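Local atomic coordinates of molybdopterin adenylyltransferase (Helicobacter pylori, PDB entry 4XCW), a protein that probably transfers an adenylyl group from ATP to molybdopterin, preparing it for metal insertion in molybdenum cofactor biosynthesis. Residues 26-32 against 136-142; 103-107 against 119-123; 149-154 against 171-176. One frame throughout, in Å; residues are numbered along the deposited sequence.

Contact 1 of 3, residues 26-32 against 136-142; sequences SGKAIQE and GKPKSIR
Glu-32 and Arg-142 meet in a salt bridge across two neighbouring helices, the carboxylate OE1 lying 2.6 Å from NH2. OE1 arrives at the edge of the guanidinium and in its plane; the carboxylate itself is turned 48° against that plane, and of its oxygens OE1 makes the close approach. The arginine is extended from CG to NE, long enough to bring its end nearer to the other helix than its CB direction would suggest. Both partners are exposed, and solvent probably weakens their attraction. The methyl of Ala-29 lies over one face of the same guanidinium.

The two helices, 25-37 and 138-148, run in nearly the same direction. The axes of their segments approach to 9.1 Å and cross at -29°. Both pack on strand 71-75 of the central sheet in this alpha/beta molybdopterin-binding fold: Ser-26 and Ile-141 touch Thr-75, while Ile-30 rests on Val-73.

Apolar contacts fill the interface between the salt bridge and the sheet. Ala-29 points at the second helix and sets its CB 3.8 Å from CB of Pro-138, in the first turn of that helix. Deeper in, Ile-30 and Ile-141 cross at about a right angle, CG1 of the former 3.8 Å from CG2 of the latter. Ile-141 carries its CG1 anti to the carbonyl carbon (chi1 -74°) and is extended beyond it, which brings CD1 to within 3.7 Å of CB of Ser-26 and 3.6 Å of the Ser-26 backbone O.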
ATOM      1  N   SER B  26       2.969   7.497  26.359  1.00 38.63           N
ATOM      2  CA  SER B  26       2.646   7.677  24.948  1.00 37.24           C
ATOM      3  C   SER B  26       1.534   8.701  24.769  1.00 39.53           C
ATOM      4  O   SER B  26       1.627   9.582  23.917  1.00 35.13           O
ATOM      5  CB  SER B  26       2.253   6.343  24.318  1.00 39.90           C
ATOM      6  OG  SER B  26       3.342   5.437  24.377  1.00 42.81           O
ATOM      7  N   GLY B  27       0.496   8.592  25.593  1.00 42.67           N
ATOM      8  CA  GLY B  27      -0.607   9.531  25.564  1.00 39.43           C
ATOM      9  C   GLY B  27      -0.165  10.942  25.899  1.00 37.64           C
ATOM     10  O   GLY B  27      -0.623  11.906  25.288  1.00 38.74           O
ATOM     11  N   LYS B  28       0.735  11.065  26.870  1.00 41.90           N
ATOM     12  CA  LYS B  28       1.254  12.370  27.262  1.00 46.40           C
ATOM     13  C   LYS B  28       2.050  13.006  26.129  1.00 45.79           C
ATOM     14  O   LYS B  28       1.985  14.217  25.919  1.00 45.06           O
ATOM     15  CB  LYS B  28       2.129  12.260  28.516  1.00 50.11           C
ATOM     16  CG  LYS B  28       1.377  11.923  29.797  1.00 57.70           C
ATOM     17  CD  LYS B  28       2.316  11.935  31.005  1.00 65.45           C
ATOM     18  CE  LYS B  28       1.674  11.309  32.240  1.00 74.30           C
ATOM     19  NZ  LYS B  28       0.394  11.963  32.630  1.00 76.94           N
ATOM     20  N   ALA B  29       2.801  12.187  25.399  1.00 44.60           N
ATOM     21  CA  ALA B  29       3.589  12.682  24.280  1.00 43.13           C
ATOM     22  C   ALA B  29       2.678  13.171  23.163  1.00 40.19           C
ATOM     23  O   ALA B  29       2.965  14.172  22.509  1.00 39.95           O
ATOM     24  CB  ALA B  29       4.527  11.601  23.768  1.00 42.92           C
ATOM     25  N   ILE B  30       1.576  12.457  22.954  1.00 38.28           N
ATOM     26  CA  ILE B  30       0.599  12.834  21.943  1.00 34.65           C
ATOM     27  C   ILE B  30      -0.027  14.192  22.251  1.00 33.47           C
ATOM     28  O   ILE B  30      -0.096  15.057  21.379  1.00 31.50           O
ATOM     29  CB  ILE B  30      -0.509  11.763  21.808  1.00 31.56           C
ATOM     30  CG1 ILE B  30       0.060  10.499  21.159  1.00 30.14           C
ATOM     31  CG2 ILE B  30      -1.660  12.287  20.984  1.00 28.52           C
ATOM     32  CD1 ILE B  30      -0.923   9.359  21.049  1.00 31.58           C
ATOM     33  N   GLN B  31      -0.468  14.385  23.490  1.00 34.50           N
ATOM     34  CA  GLN B  31      -1.087  15.649  23.883  1.00 37.72           C
ATOM     35  C   GLN B  31      -0.102  16.811  23.848  1.00 37.74           C
ATOM     36  O   GLN B  31      -0.464  17.913  23.441  1.00 36.91           O
ATOM     37  CB  GLN B  31      -1.713  15.536  25.277  1.00 38.30           C
ATOM     38  CG  GLN B  31      -2.859  14.544  25.327  1.00 41.76           C
ATOM     39  CD  GLN B  31      -3.785  14.777  26.498  1.00 46.76           C
ATOM     40  OE1 GLN B  31      -3.758  15.835  27.129  1.00 48.32           O
ATOM     41  NE2 GLN B  31      -4.621  13.788  26.791  1.00 48.46           N
ATOM     42  N   GLU B  32       1.134  16.566  24.267  1.00 33.50           N
ATOM     43  CA  GLU B  32       2.169  17.598  24.229  1.00 40.06           C
ATOM     44  C   GLU B  32       2.398  18.105  22.809  1.00 36.11           C
ATOM     45  O   GLU B  32       2.409  19.308  22.567  1.00 39.05           O
ATOM     46  CB  GLU B  32       3.489  17.074  24.799  1.00 44.93           C
ATOM     47  CG  GLU B  32       3.550  17.011  26.313  1.00 55.74           C
ATOM     48  CD  GLU B  32       4.910  16.569  26.814  1.00 65.98           C
ATOM     49  OE1 GLU B  32       5.791  16.289  25.971  1.00 68.57           O
ATOM     50  OE2 GLU B  32       5.102  16.506  28.048  1.00 69.00           O
ATOM     51  N   GLY B 136       4.183   3.524  19.348  1.00 32.18           N
ATOM     52  CA  GLY B 136       4.041   3.323  20.779  1.00 42.01           C
ATOM     53  C   GLY B 136       4.974   4.159  21.642  1.00 46.84           C
ATOM     54  O   GLY B 136       4.635   4.507  22.773  1.00 53.35           O
ATOM     55  N   LYS B 137       6.150   4.487  21.118  1.00 44.33           N
ATOM     56  CA  LYS B 137       7.163   5.175  21.917  1.00 48.33           C
ATOM     57  C   LYS B 137       7.128   6.681  21.672  1.00 43.69           C
ATOM     58  O   LYS B 137       6.977   7.119  20.531  1.00 35.24           O
ATOM     59  CB  LYS B 137       8.550   4.606  21.612  1.00 53.69           C
ATOM     60  CG  LYS B 137       8.757   3.207  22.176  1.00 62.82           C
ATOM     61  CD  LYS B 137       9.721   2.369  21.348  1.00 67.39           C
ATOM     62  CE  LYS B 137      11.145   2.872  21.460  1.00 71.23           C
ATOM     63  NZ  LYS B 137      12.106   1.892  20.880  1.00 74.05           N
ATOM     64  N   PRO B 138       7.248   7.476  22.749  1.00 43.09           N
ATOM     65  CA  PRO B 138       7.177   8.940  22.662  1.00 38.79           C
ATOM     66  C   PRO B 138       8.048   9.534  21.554  1.00 34.20           C
ATOM     67  O   PRO B 138       7.553  10.372  20.807  1.00 33.20           O
ATOM     68  CB  PRO B 138       7.662   9.385  24.040  1.00 43.31           C
ATOM     69  CG  PRO B 138       7.185   8.294  24.942  1.00 50.07           C
ATOM     70  CD  PRO B 138       7.331   7.015  24.146  1.00 48.90           C
ATOM     71  N   LYS B 139       9.303   9.100  21.443  1.00 37.21           N
ATOM     72  CA  LYS B 139      10.196   9.608  20.403  1.00 39.56           C
ATOM     73  C   LYS B 139       9.661   9.274  19.014  1.00 39.27           C
ATOM     74  O   LYS B 139       9.655  10.128  18.122  1.00 38.61           O
ATOM     75  CB  LYS B 139      11.608   9.042  20.576  1.00 44.14           C
ATOM     76  CG  LYS B 139      12.609   9.521  19.527  1.00 46.56           C
ATOM     77  CD  LYS B 139      14.031   9.108  19.887  1.00 56.82           C
ATOM     78  CE  LYS B 139      15.027   9.534  18.819  1.00 59.79           C
ATOM     79  NZ  LYS B 139      14.815   8.820  17.529  1.00 57.53           N
ATOM     80  N   SER B 140       9.199   8.038  18.837  1.00 37.78           N
ATOM     81  CA  SER B 140       8.596   7.617  17.568  1.00 33.30           C
ATOM     82  C   SER B 140       7.315   8.389  17.254  1.00 34.81           C
ATOM     83  O   SER B 140       7.048   8.740  16.096  1.00 29.73           O
ATOM     84  CB  SER B 140       8.298   6.116  17.592  1.00 34.86           C
ATOM     85  OG  SER B 140       9.479   5.366  17.818  1.00 47.01           O
ATOM     86  N   ILE B 141       6.511   8.637  18.284  1.00 31.59           N
ATOM     87  CA  ILE B 141       5.283   9.403  18.116  1.00 30.31           C
ATOM     88  C   ILE B 141       5.590  10.812  17.605  1.00 29.56           C
ATOM     89  O   ILE B 141       4.935  11.299  16.683  1.00 31.68           O
ATOM     90  CB  ILE B 141       4.486   9.477  19.435  1.00 30.26           C
ATOM     91  CG1 ILE B 141       3.825   8.123  19.718  1.00 31.77           C
ATOM     92  CG2 ILE B 141       3.430  10.587  19.368  1.00 27.93           C
ATOM     93  CD1 ILE B 141       3.321   7.950  21.147  1.00 32.00           C
ATOM     94  N   ARG B 142       6.609  11.451  18.176  1.00 33.30           N
ATOM     95  CA  ARG B 142       6.957  12.810  17.766  1.00 31.64           C
ATOM     96  C   ARG B 142       7.384  12.867  16.304  1.00 32.41           C
ATOM     97  O   ARG B 142       6.909  13.715  15.546  1.00 34.15           O
ATOM     98  CB  ARG B 142       8.060  13.380  18.654  1.00 35.27           C
ATOM     99  CG  ARG B 142       7.571  13.770  20.031  1.00 44.57           C
ATOM    100  CD  ARG B 142       8.605  14.580  20.788  1.00 54.30           C
ATOM    101  NE  ARG B 142       8.018  15.187  21.977  1.00 63.22           N
ATOM    102  CZ  ARG B 142       7.984  14.606  23.172  1.00 71.06           C
ATOM    103  NH1 ARG B 142       8.517  13.402  23.339  1.00 73.33           N
ATOM    104  NH2 ARG B 142       7.423  15.231  24.198  1.00 74.48           N
TER

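Contact 2 of 3, residues 103-107 against 119-123; sequences ELMRM and SRQSA
An arginine-glutamate network at the subunit interface of the trimer includes Arg-106, which reaches from helix 99-110 to the loop of Ser-119 and Gln-121. Its NH1 donates to the backbone O of Ser-119 over 3.1 Å. This bond is bent, with an N-H...O angle of 141°, and the donor is tilted 34° from the carbonyl plane. The same nitrogen has a second acceptor in a water at 2.8 Å from NH1, which lies at the guanidinium edge in plane. That water donates in turn to the backbone O of Gln-121, again at 2.8 Å, so one arginine nitrogen serves two loop carbonyls, one directly and one through solvent. A bend at chi3 turns the guanidinium toward the loop. Outside this contact, NH2 of Arg-106 forms a salt bridge with Glu-103 of the second subunit, and the Glu-103 of this chain receives the equivalent NH2 from the third subunit.

In the molybdopterin-binding fold this loop leads from helix 99-110 into strand 123-126. Near its end comes an ST turn, in which OG of Ser-119 accepts from the backbone N of Gln-121 at 3.2 Å along a nearly straight bond (167°).

Met-105 supplies the apolar half of the contact. Its side chain is bent at chi3, bringing the CE methyl to 3.7 Å from CB of Gln-121 and to 3.9 Å from the backbone O of Ser-122. The sulfur SD approaches the Gln-121 amide, 3.7 Å from NE2, with the two side chains crossing at a slant. That amide nitrogen donates to the backbone O of Asn-133. Met-105 also touches Cys-144 and Val-148, and thereby packs helix 99-110 against helix 138-148 as well as the loop.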
ATOM      1  N   GLU B 103       1.894   4.685   4.177  1.00 22.32           N
ATOM      2  CA  GLU B 103       3.129   4.722   3.403  1.00 23.04           C
ATOM      3  C   GLU B 103       4.151   5.674   4.011  1.00 25.25           C
ATOM      4  O   GLU B 103       5.321   5.315   4.198  1.00 27.42           O
ATOM      5  CB  GLU B 103       2.830   5.129   1.961  1.00 29.93           C
ATOM      6  CG  GLU B 103       2.096   4.056   1.186  1.00 31.12           C
ATOM      7  CD  GLU B 103       1.437   4.577  -0.072  1.00 32.98           C
ATOM      8  OE1 GLU B 103       1.570   5.790  -0.376  1.00 30.25           O
ATOM      9  OE2 GLU B 103       0.774   3.767  -0.750  1.00 33.10           O
ATOM     10  N   LEU B 104       3.708   6.882   4.329  1.00 23.20           N
ATOM     11  CA  LEU B 104       4.621   7.900   4.825  1.00 24.66           C
ATOM     12  C   LEU B 104       5.115   7.571   6.230  1.00 23.64           C
ATOM     13  O   LEU B 104       6.271   7.825   6.550  1.00 26.35           O
ATOM     14  CB  LEU B 104       3.955   9.278   4.810  1.00 23.27           C
ATOM     15  CG  LEU B 104       4.844  10.421   5.314  1.00 26.84           C
ATOM     16  CD1 LEU B 104       6.121  10.489   4.501  1.00 33.12           C
ATOM     17  CD2 LEU B 104       4.101  11.758   5.286  1.00 32.19           C
ATOM     18  N   MET B 105       4.245   7.012   7.073  1.00 23.76           N
ATOM     19  CA  MET B 105       4.665   6.693   8.436  1.00 24.75           C
ATOM     20  C   MET B 105       5.741   5.597   8.428  1.00 26.25           C
ATOM     21  O   MET B 105       6.710   5.668   9.187  1.00 25.53           O
ATOM     22  CB  MET B 105       3.465   6.282   9.304  1.00 23.22           C
ATOM     23  CG  MET B 105       2.495   7.430   9.570  1.00 25.91           C
ATOM     24  SD  MET B 105       1.182   7.078  10.772  1.00 25.19           S
ATOM     25  CE  MET B 105       0.195   5.858   9.906  1.00 19.38           C
ATOM     26  N   ARG B 106       5.591   4.603   7.556  1.00 23.79           N
ATOM     27  CA  ARG B 106       6.653   3.608   7.384  1.00 23.44           C
ATOM     28  C   ARG B 106       7.939   4.206   6.811  1.00 30.55           C
ATOM     29  O   ARG B 106       9.023   3.886   7.296  1.00 32.41           O
ATOM     30  CB  ARG B 106       6.189   2.449   6.497  1.00 21.50           C
ATOM     31  CG  ARG B 106       5.291   1.452   7.224  1.00 22.20           C
ATOM     32  CD  ARG B 106       4.919   0.258   6.355  1.00 23.34           C
ATOM     33  NE  ARG B 106       3.977   0.630   5.299  1.00 27.36           N
ATOM     34  CZ  ARG B 106       2.657   0.669   5.448  1.00 28.32           C
ATOM     35  NH1 ARG B 106       2.106   0.360   6.614  1.00 27.99           N
ATOM     36  NH2 ARG B 106       1.884   1.020   4.428  1.00 27.89           N
ATOM     37  N   MET B 107       7.833   5.054   5.786  1.00 30.33           N
ATOM     38  CA  MET B 107       9.016   5.669   5.180  0.50 31.57           C
ATOM     39  C   MET B 107       9.778   6.498   6.204  1.00 32.06           C
ATOM     40  O   MET B 107      11.016   6.499   6.232  1.00 38.19           O
ATOM     41  CB  MET B 107       8.626   6.549   3.991  0.50 34.37           C
ATOM     42  CG  MET B 107       8.011   5.800   2.831  0.50 36.01           C
ATOM     43  SD  MET B 107       7.412   6.896   1.533  0.50 87.20           S
ATOM     44  CE  MET B 107       6.481   5.741   0.534  0.50 44.47           C
ATOM     45  N   SER B 119       5.275  -2.531  10.351  1.00 23.51           N
ATOM     46  CA  SER B 119       4.170  -1.757  10.913  1.00 27.92           C
ATOM     47  C   SER B 119       2.929  -1.771  10.032  1.00 27.44           C
ATOM     48  O   SER B 119       3.014  -1.593   8.814  1.00 25.60           O
ATOM     49  CB  SER B 119       4.602  -0.315  11.158  1.00 26.13           C
ATOM     50  OG  SER B 119       3.521   0.452  11.650  1.00 24.01           O
ATOM     51  N   ARG B 120       1.771  -1.970  10.662  1.00 23.63           N
ATOM     52  CA  ARG B 120       0.499  -1.919   9.964  1.00 22.22           C
ATOM     53  C   ARG B 120      -0.292  -0.656  10.305  1.00 21.83           C
ATOM     54  O   ARG B 120      -1.493  -0.605  10.051  1.00 24.99           O
ATOM     55  CB  ARG B 120      -0.338  -3.161  10.295  1.00 22.99           C
ATOM     56  CG  ARG B 120       0.196  -4.436   9.647  1.00 25.27           C
ATOM     57  CD  ARG B 120      -0.386  -5.694  10.291  1.00 27.44           C
ATOM     58  NE  ARG B 120      -1.803  -5.557  10.617  1.00 35.56           N
ATOM     59  CZ  ARG B 120      -2.795  -5.679   9.741  1.00 37.00           C
ATOM     60  NH1 ARG B 120      -2.538  -5.930   8.467  1.00 38.89           N
ATOM     61  NH2 ARG B 120      -4.051  -5.536  10.140  1.00 37.33           N
ATOM     62  N   GLN B 121       0.376   0.349  10.873  1.00 21.02           N
ATOM     63  CA  GLN B 121      -0.271   1.635  11.174  1.00 21.67           C
ATOM     64  C   GLN B 121      -0.931   2.186   9.933  1.00 24.96           C
ATOM     65  O   GLN B 121      -0.321   2.213   8.868  1.00 23.98           O
ATOM     66  CB  GLN B 121       0.725   2.668  11.702  1.00 25.82           C
ATOM     67  CG  GLN B 121       1.236   2.412  13.104  1.00 26.38           C
ATOM     68  CD  GLN B 121       2.479   3.221  13.414  1.00 28.05           C
ATOM     69  OE1 GLN B 121       3.451   2.691  13.956  1.00 32.15           O
ATOM     70  NE2 GLN B 121       2.456   4.512  13.079  1.00 25.24           N
ATOM     71  N   SER B 122      -2.171   2.637  10.075  1.00 21.80           N
ATOM     72  CA  SER B 122      -2.923   3.156   8.941  0.50 23.10           C
ATOM     73  C   SER B 122      -3.682   4.419   9.319  1.00 21.72           C
ATOM     74  O   SER B 122      -3.557   4.921  10.436  1.00 24.82           O
ATOM     75  CB  SER B 122      -3.898   2.100   8.426  0.50 26.78           C
ATOM     76  OG  SER B 122      -4.778   1.692   9.460  0.50 28.40           O
ATOM     77  N   ALA B 123      -4.473   4.922   8.382  1.00 19.87           N
ATOM     78  CA  ALA B 123      -5.328   6.066   8.652  1.00 20.32           C
ATOM     79  C   ALA B 123      -6.549   5.985   7.763  1.00 22.35           C
ATOM     80  O   ALA B 123      -6.501   5.398   6.684  1.00 22.23           O
ATOM     81  CB  ALA B 123      -4.588   7.362   8.434  1.00 21.07           C
TER
HETATM   82  O   HOH W   1      -0.698   0.620   6.578  1.00 29.15           O

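Contact 3 of 3, residues 149-154 against 171-176; sequences FPAIPY and IQAFRP
Pro-176 sits over the ring of Tyr-154 at one end of a strap of C-terminal chain, residues 171-176, which folds back over the 3-10 turn 149-151 and the start of helix 152-158. This is structural packing that joins the C-terminal chain to the helix 152-158 end of this alpha/beta molybdopterin-binding fold, and proline rings supply many of its bumps.

At the far end, Ile-171 leans on the ring of Phe-149, CG2 3.8 Å from CD2; the two side chains cross at a slant. Next along, the ring of Pro-150 presses against the strap's backbone, its CB 3.1 Å from the carbonyl O of Gln-172. CB of Ala-173 sits in the notch between CG of Pro-153, at 3.6 Å, and the O of Pro-150, at 3.9 Å. Pro-153 also projects toward Arg-175, whose guanidinium lays one face over the proline CB. The arginine chain is extended from CG to NE; while its guanidinium lies on the proline, NE makes a salt bridge with Asp-157 and the group a cation-pi contact with Tyr-163.

Polar atoms join the middle of the strap to the turn and helix. The backbone N of Phe-174 makes a weak hydrogen bond to the O of Pro-150, at 3.3 Å. The three bonds of a water tie that same oxygen and the backbone N of Tyr-154 to the O of Phe-174. Pro-150 and Phe-174 are covered in part by Pro-114 and Thr-115, respectively, of the third subunit.

With CG anti to the backbone N (chi1 -175°), the ring of Tyr-154 presents a face to Pro-176 in a CH-pi contact, with CD 3.3 Å from the ring centroid and 2° off the ring normal.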
ATOM      1  N   PHE B 149       1.510  15.468  10.207  1.00 23.89           N
ATOM      2  CA  PHE B 149       0.634  16.585  10.553  1.00 25.91           C
ATOM      3  C   PHE B 149       0.464  17.664   9.464  1.00 26.11           C
ATOM      4  O   PHE B 149      -0.622  18.236   9.356  1.00 27.19           O
ATOM      5  CB  PHE B 149       1.088  17.274  11.839  1.00 26.44           C
ATOM      6  CG  PHE B 149       0.088  18.274  12.352  1.00 30.39           C
ATOM      7  CD1 PHE B 149      -1.009  17.855  13.082  1.00 32.23           C
ATOM      8  CD2 PHE B 149       0.228  19.622  12.073  1.00 33.07           C
ATOM      9  CE1 PHE B 149      -1.941  18.766  13.542  1.00 32.60           C
ATOM     10  CE2 PHE B 149      -0.703  20.538  12.529  1.00 35.24           C
ATOM     11  CZ  PHE B 149      -1.787  20.105  13.266  1.00 30.12           C
ATOM     12  N   PRO B 150       1.518  17.960   8.668  1.00 21.90           N
ATOM     13  CA  PRO B 150       1.293  18.995   7.648  1.00 27.31           C
ATOM     14  C   PRO B 150       0.141  18.717   6.674  1.00 25.98           C
ATOM     15  O   PRO B 150      -0.298  19.645   6.001  1.00 28.01           O
ATOM     16  CB  PRO B 150       2.629  19.033   6.904  1.00 31.24           C
ATOM     17  CG  PRO B 150       3.627  18.711   7.967  1.00 31.24           C
ATOM     18  CD  PRO B 150       2.955  17.637   8.789  1.00 20.80           C
ATOM     19  N   ALA B 151      -0.355  17.483   6.622  1.00 27.45           N
ATOM     20  CA  ALA B 151      -1.462  17.144   5.733  1.00 25.91           C
ATOM     21  C   ALA B 151      -2.793  17.079   6.475  1.00 21.34           C
ATOM     22  O   ALA B 151      -3.849  16.936   5.860  1.00 25.98           O
ATOM     23  CB  ALA B 151      -1.190  15.812   5.024  1.00 27.38           C
ATOM     24  N   ILE B 152      -2.750  17.188   7.796  1.00 21.14           N
ATOM     25  CA  ILE B 152      -3.941  16.920   8.607  1.00 23.31           C
ATOM     26  C   ILE B 152      -4.998  18.052   8.589  1.00 22.54           C
ATOM     27  O   ILE B 152      -6.186  17.777   8.378  1.00 24.27           O
ATOM     28  CB  ILE B 152      -3.536  16.589  10.065  1.00 25.66           C
ATOM     29  CG1 ILE B 152      -2.877  15.209  10.109  1.00 21.02           C
ATOM     30  CG2 ILE B 152      -4.738  16.599  10.994  1.00 20.87           C
ATOM     31  CD1 ILE B 152      -2.486  14.757  11.501  1.00 22.99           C
ATOM     32  N   PRO B 153      -4.590  19.318   8.794  1.00 24.04           N
ATOM     33  CA  PRO B 153      -5.636  20.354   8.776  1.00 23.92           C
ATOM     34  C   PRO B 153      -6.455  20.404   7.479  1.00 24.36           C
ATOM     35  O   PRO B 153      -7.673  20.571   7.531  1.00 25.82           O
ATOM     36  CB  PRO B 153      -4.838  21.647   8.949  1.00 24.02           C
ATOM     37  CG  PRO B 153      -3.629  21.232   9.709  1.00 27.58           C
ATOM     38  CD  PRO B 153      -3.275  19.888   9.143  1.00 25.61           C
ATOM     39  N   TYR B 154      -5.797  20.259   6.334  1.00 25.01           N
ATOM     40  CA  TYR B 154      -6.515  20.259   5.068  1.00 24.49           C
ATOM     41  C   TYR B 154      -7.417  19.037   4.979  1.00 24.08           C
ATOM     42  O   TYR B 154      -8.541  19.131   4.499  1.00 25.93           O
ATOM     43  CB  TYR B 154      -5.551  20.287   3.891  1.00 23.42           C
ATOM     44  CG  TYR B 154      -6.214  20.407   2.536  1.00 25.43           C
ATOM     45  CD1 TYR B 154      -7.134  21.415   2.277  1.00 29.76           C
ATOM     46  CD2 TYR B 154      -5.893  19.530   1.507  1.00 27.84           C
ATOM     47  CE1 TYR B 154      -7.722  21.538   1.036  1.00 33.06           C
ATOM     48  CE2 TYR B 154      -6.475  19.645   0.268  1.00 33.68           C
ATOM     49  CZ  TYR B 154      -7.390  20.648   0.038  1.00 33.19           C
ATOM     50  OH  TYR B 154      -7.972  20.761  -1.195  1.00 36.16           O
ATOM     51  N   ILE B 171       5.202  24.004  13.388  1.00 43.96           N
ATOM     52  CA  ILE B 171       4.915  23.094  12.285  1.00 42.08           C
ATOM     53  C   ILE B 171       4.264  23.874  11.142  1.00 46.82           C
ATOM     54  O   ILE B 171       3.652  24.918  11.365  1.00 46.17           O
ATOM     55  CB  ILE B 171       3.998  21.923  12.751  1.00 40.54           C
ATOM     56  CG1 ILE B 171       3.957  20.786  11.723  1.00 39.50           C
ATOM     57  CG2 ILE B 171       2.604  22.418  13.094  1.00 41.22           C
ATOM     58  CD1 ILE B 171       5.091  19.788  11.876  1.00 37.93           C
ATOM     59  N   GLN B 172       4.426  23.388   9.916  1.00 49.31           N
ATOM     60  CA  GLN B 172       3.809  24.019   8.756  1.00 50.30           C
ATOM     61  C   GLN B 172       2.689  23.142   8.229  1.00 49.14           C
ATOM     62  O   GLN B 172       2.871  21.939   8.084  1.00 48.52           O
ATOM     63  CB  GLN B 172       4.839  24.256   7.652  1.00 59.68           C
ATOM     64  CG  GLN B 172       6.054  25.057   8.083  1.00 71.69           C
ATOM     65  CD  GLN B 172       5.699  26.214   8.993  1.00 79.83           C
ATOM     66  OE1 GLN B 172       4.925  27.097   8.622  1.00 83.18           O
ATOM     67  NE2 GLN B 172       6.271  26.217  10.192  1.00 82.41           N
ATOM     68  N   ALA B 173       1.529  23.726   7.950  1.00 46.08           N
ATOM     69  CA  ALA B 173       0.468  22.961   7.303  1.00 44.38           C
ATOM     70  C   ALA B 173       0.027  23.621   6.014  1.00 46.76           C
ATOM     71  O   ALA B 173      -0.175  24.832   5.944  1.00 51.12           O
ATOM     72  CB  ALA B 173      -0.712  22.774   8.224  1.00 36.59           C
ATOM     73  N   PHE B 174      -0.126  22.794   4.991  1.00 49.66           N
ATOM     74  CA  PHE B 174      -0.415  23.265   3.653  1.00 47.77           C
ATOM     75  C   PHE B 174      -1.901  23.171   3.348  1.00 38.60           C
ATOM     76  O   PHE B 174      -2.500  22.112   3.496  1.00 32.73           O
ATOM     77  CB  PHE B 174       0.392  22.449   2.642  1.00 53.76           C
ATOM     78  CG  PHE B 174       0.076  22.767   1.217  1.00 59.25           C
ATOM     79  CD1 PHE B 174       0.404  24.000   0.681  1.00 62.39           C
ATOM     80  CD2 PHE B 174      -0.546  21.831   0.410  1.00 59.36           C
ATOM     81  CE1 PHE B 174       0.114  24.298  -0.635  1.00 67.40           C
ATOM     82  CE2 PHE B 174      -0.836  22.121  -0.908  1.00 64.01           C
ATOM     83  CZ  PHE B 174      -0.508  23.356  -1.431  1.00 67.95           C
ATOM     84  N   ARG B 175      -2.493  24.285   2.936  1.00 38.72           N
ATOM     85  CA  ARG B 175      -3.861  24.281   2.433  1.00 41.72           C
ATOM     86  C   ARG B 175      -3.891  24.796   0.995  1.00 51.45           C
ATOM     87  O   ARG B 175      -3.598  25.968   0.746  1.00 57.68           O
ATOM     88  CB  ARG B 175      -4.773  25.131   3.319  1.00 40.50           C
ATOM     89  CG  ARG B 175      -5.274  24.430   4.583  1.00 36.75           C
ATOM     90  CD  ARG B 175      -6.182  25.357   5.382  1.00 37.63           C
ATOM     91  NE  ARG B 175      -6.928  24.682   6.444  1.00 35.49           N
ATOM     92  CZ  ARG B 175      -6.620  24.737   7.735  1.00 32.55           C
ATOM     93  NH1 ARG B 175      -5.561  25.425   8.148  1.00 32.46           N
ATOM     94  NH2 ARG B 175      -7.378  24.106   8.620  1.00 28.81           N
ATOM     95  N   PRO B 176      -4.222  23.912   0.038  1.00 52.94           N
ATOM     96  CA  PRO B 176      -4.385  24.308  -1.366  1.00 61.25           C
ATOM     97  C   PRO B 176      -5.492  25.340  -1.525  1.00 70.53           C
ATOM     98  O   PRO B 176      -6.572  25.172  -0.957  1.00 70.26           O
ATOM     99  CB  PRO B 176      -4.756  22.998  -2.063  1.00 57.23           C
ATOM    100  CG  PRO B 176      -4.212  21.931  -1.181  1.00 52.50           C
ATOM    101  CD  PRO B 176      -4.328  22.456   0.217  1.00 48.64           C
TER
HETATM  102  O   HOH W   2      -2.920  20.653   5.783  1.00 28.53           O

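Overall arrangement
The three contacts are spread around one alpha/beta domain, with centres 16 to 20 Å apart and no direct touch. Contact 2 is nested along the chain inside the loop closed by contact 1, and contact 3 follows both. Helix 138-148 links them: it begins in contact 1, its later residues Cys-144 and Val-148 receive Met-105 from contact 2, and the chain then passes directly into the 149-154 segment of contact 3. Contact 1 lies against strand 71-75 and meets no other subunit of the trimer. Contacts 2 and 3 both touch the third subunit, so packing within the chain and assembly of the trimer involve the same segments there.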